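Superoxide dismutase [Mn/Fe] (Porphyromonas gingivalis, PDB 1UES) converts superoxide radicals into oxygen and hydrogen peroxide, using one manganese or iron ion in each subunit of its homodimer. Local coordinates at residues Trp123-Ser128 with Ala142-Arg147. The protein carries 1 engineered substitution. Numbering follows the deposited sequence.
Sequences WVWLAS and AGNPVR
A142 begins the contact beside the indole of W123, its CA 4.4 Å from W123 NE1, itself hydrogen-bonded to Q70 OE1. G143 O lies 4.0 Å from W123 CD1 and 3.9 Å from W125 NE1, beside the five-membered rings of both indoles, oblique to each. N73 of helix 62-79 joins the pieces, giving its ND2 to G143 O and taking the N-H of W125 on OD1. N144 extends its amide, with CG anti to the backbone N (chi1 -175°), to the benzo half of W125, the amide and ring planes 63° apart; which end is O and which N is doubtful. P145 and W125 make the largest part of the contact. P145 CD sits 3.4 Å from the centroid of the five-membered ring of W125 and 9° off the ring normal, a CH-pi contact over one face, and P145 CG packs against W125 CB at 3.7 Å. Two residues further along the strand, A127 CB meets P145 CB at 3.9 Å. The loop between strands 134-140 and 151-157 thus packs on the central strand of the antiparallel sheet in the C-terminal domain of iron/manganese superoxide dismutases, where W123 lies against the manganese ligands H74 and D157.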
loop_
_atom_site.group_PDB
_atom_site.type_symbol
_atom_site.label_atom_id
_atom_site.label_comp_id
_atom_site.label_asym_id
_atom_site.label_seq_id
_atom_site.Cartn_x
_atom_site.Cartn_y
_atom_site.Cartn_z
ATOM N N TRP A 123 1.070 8.727 3.195
ATOM C CA TRP A 123 0.688 10.100 2.862
ATOM C C TRP A 123 1.853 11.056 2.974
ATOM O O TRP A 123 2.683 10.884 3.858
ATOM C CB TRP A 123 -0.345 10.613 3.857
ATOM C CG TRP A 123 -1.523 9.731 4.024
ATOM C CD1 TRP A 123 -1.576 8.556 4.733
ATOM C CD2 TRP A 123 -2.828 9.927 3.463
ATOM N NE1 TRP A 123 -2.836 8.007 4.643
ATOM C CE2 TRP A 123 -3.619 8.823 3.873
ATOM C CE3 TRP A 123 -3.411 10.919 2.658
ATOM C CZ2 TRP A 123 -4.965 8.687 3.502
ATOM C CZ3 TRP A 123 -4.758 10.777 2.287
ATOM C CH2 TRP A 123 -5.509 9.667 2.714
ATOM N N VAL A 124 1.926 12.046 2.079
ATOM C CA VAL A 124 2.960 13.066 2.236
ATOM C C VAL A 124 2.103 14.255 2.743
ATOM O O VAL A 124 1.013 14.534 2.221
ATOM C CB VAL A 124 3.712 13.383 0.916
ATOM C CG1 VAL A 124 2.758 13.642 -0.196
ATOM C CG2 VAL A 124 4.650 14.567 1.132
ATOM N N TRP A 125 2.571 14.884 3.809
ATOM C CA TRP A 125 1.846 15.979 4.441
ATOM C C TRP A 125 2.641 17.279 4.522
ATOM O O TRP A 125 3.854 17.258 4.734
ATOM C CB TRP A 125 1.488 15.551 5.879
ATOM C CG TRP A 125 0.143 14.899 6.037
ATOM C CD1 TRP A 125 -0.123 13.567 6.260
ATOM C CD2 TRP A 125 -1.120 15.560 5.999
ATOM N NE1 TRP A 125 -1.497 13.373 6.365
ATOM C CE2 TRP A 125 -2.126 14.577 6.206
ATOM C CE3 TRP A 125 -1.505 16.891 5.809
ATOM C CZ2 TRP A 125 -3.493 14.893 6.223
ATOM C CZ3 TRP A 125 -2.866 17.207 5.821
ATOM C CH2 TRP A 125 -3.845 16.210 6.027
ATOM N N LEU A 126 1.954 18.397 4.317
ATOM C CA LEU A 126 2.552 19.703 4.515
ATOM C C LEU A 126 1.899 20.030 5.866
ATOM O O LEU A 126 0.681 19.945 6.009
ATOM C CB LEU A 126 2.124 20.712 3.466
ATOM C CG LEU A 126 2.549 22.144 3.831
ATOM C CD1 LEU A 126 4.082 22.256 3.847
ATOM C CD2 LEU A 126 1.945 23.106 2.852
ATOM N N ALA A 127 2.712 20.327 6.872
ATOM C CA ALA A 127 2.177 20.621 8.193
ATOM C C ALA A 127 2.820 21.887 8.782
ATOM O O ALA A 127 3.866 22.333 8.317
ATOM C CB ALA A 127 2.423 19.432 9.120
ATOM N N SER A 128 2.166 22.500 9.767
ATOM C CA SER A 128 2.743 23.685 10.406
ATOM C C SER A 128 2.725 23.500 11.929
ATOM O O SER A 128 1.928 22.707 12.457
ATOM C CB SER A 128 1.957 24.954 10.042
ATOM O OG SER A 128 0.601 24.880 10.451
ATOM N N ALA A 142 -1.366 4.897 7.985
ATOM C CA ALA A 142 -2.410 5.820 8.419
ATOM C C ALA A 142 -1.965 7.096 9.133
ATOM O O ALA A 142 -2.806 7.841 9.640
ATOM C CB ALA A 142 -3.415 5.068 9.301
ATOM N N GLY A 143 -0.654 7.339 9.160
ATOM C CA GLY A 143 -0.132 8.504 9.839
ATOM C C GLY A 143 -0.729 9.839 9.496
ATOM O O GLY A 143 -1.157 10.086 8.368
ATOM N N ASN A 144 -0.742 10.718 10.490
ATOM C CA ASN A 144 -1.248 12.066 10.328
ATOM C C ASN A 144 -0.479 12.968 11.303
ATOM O O ASN A 144 -0.273 12.592 12.448
ATOM C CB ASN A 144 -2.750 12.088 10.627
ATOM C CG ASN A 144 -3.368 13.435 10.351
ATOM O OD1 ASN A 144 -4.099 13.640 9.353
ATOM N ND2 ASN A 144 -3.081 14.368 11.214
ATOM N N PRO A 145 -0.068 14.172 10.862
ATOM C CA PRO A 145 0.683 15.152 11.664
ATOM C C PRO A 145 0.071 15.457 13.014
ATOM O O PRO A 145 0.780 15.853 13.945
ATOM C CB PRO A 145 0.707 16.398 10.790
ATOM C CG PRO A 145 0.616 15.878 9.411
ATOM C CD PRO A 145 -0.309 14.674 9.502
ATOM N N VAL A 146 -1.240 15.299 13.122
ATOM C CA VAL A 146 -1.887 15.560 14.399
ATOM C C VAL A 146 -1.373 14.633 15.488
ATOM O O VAL A 146 -1.456 14.944 16.678
ATOM C CB VAL A 146 -3.448 15.458 14.334
ATOM C CG1 VAL A 146 -3.965 16.282 13.209
ATOM C CG2 VAL A 146 -3.893 14.015 14.210
ATOM N N ARG A 147 -0.833 13.483 15.111
ATOM C CA ARG A 147 -0.332 12.581 16.135
ATOM C C ARG A 147 0.949 13.156 16.763
ATOM O O ARG A 147 1.423 12.653 17.780
ATOM C CB ARG A 147 -0.060 11.191 15.540
ATOM C CG ARG A 147 -0.296 10.035 16.512
ATOM C CD ARG A 147 0.127 8.708 15.885
ATOM N NE ARG A 147 -0.526 7.557 16.519
ATOM C CZ ARG A 147 -0.159 6.295 16.331
ATOM N NH1 ARG A 147 0.861 6.007 15.524
ATOM N NH2 ARG A 147 -0.815 5.317 16.945
#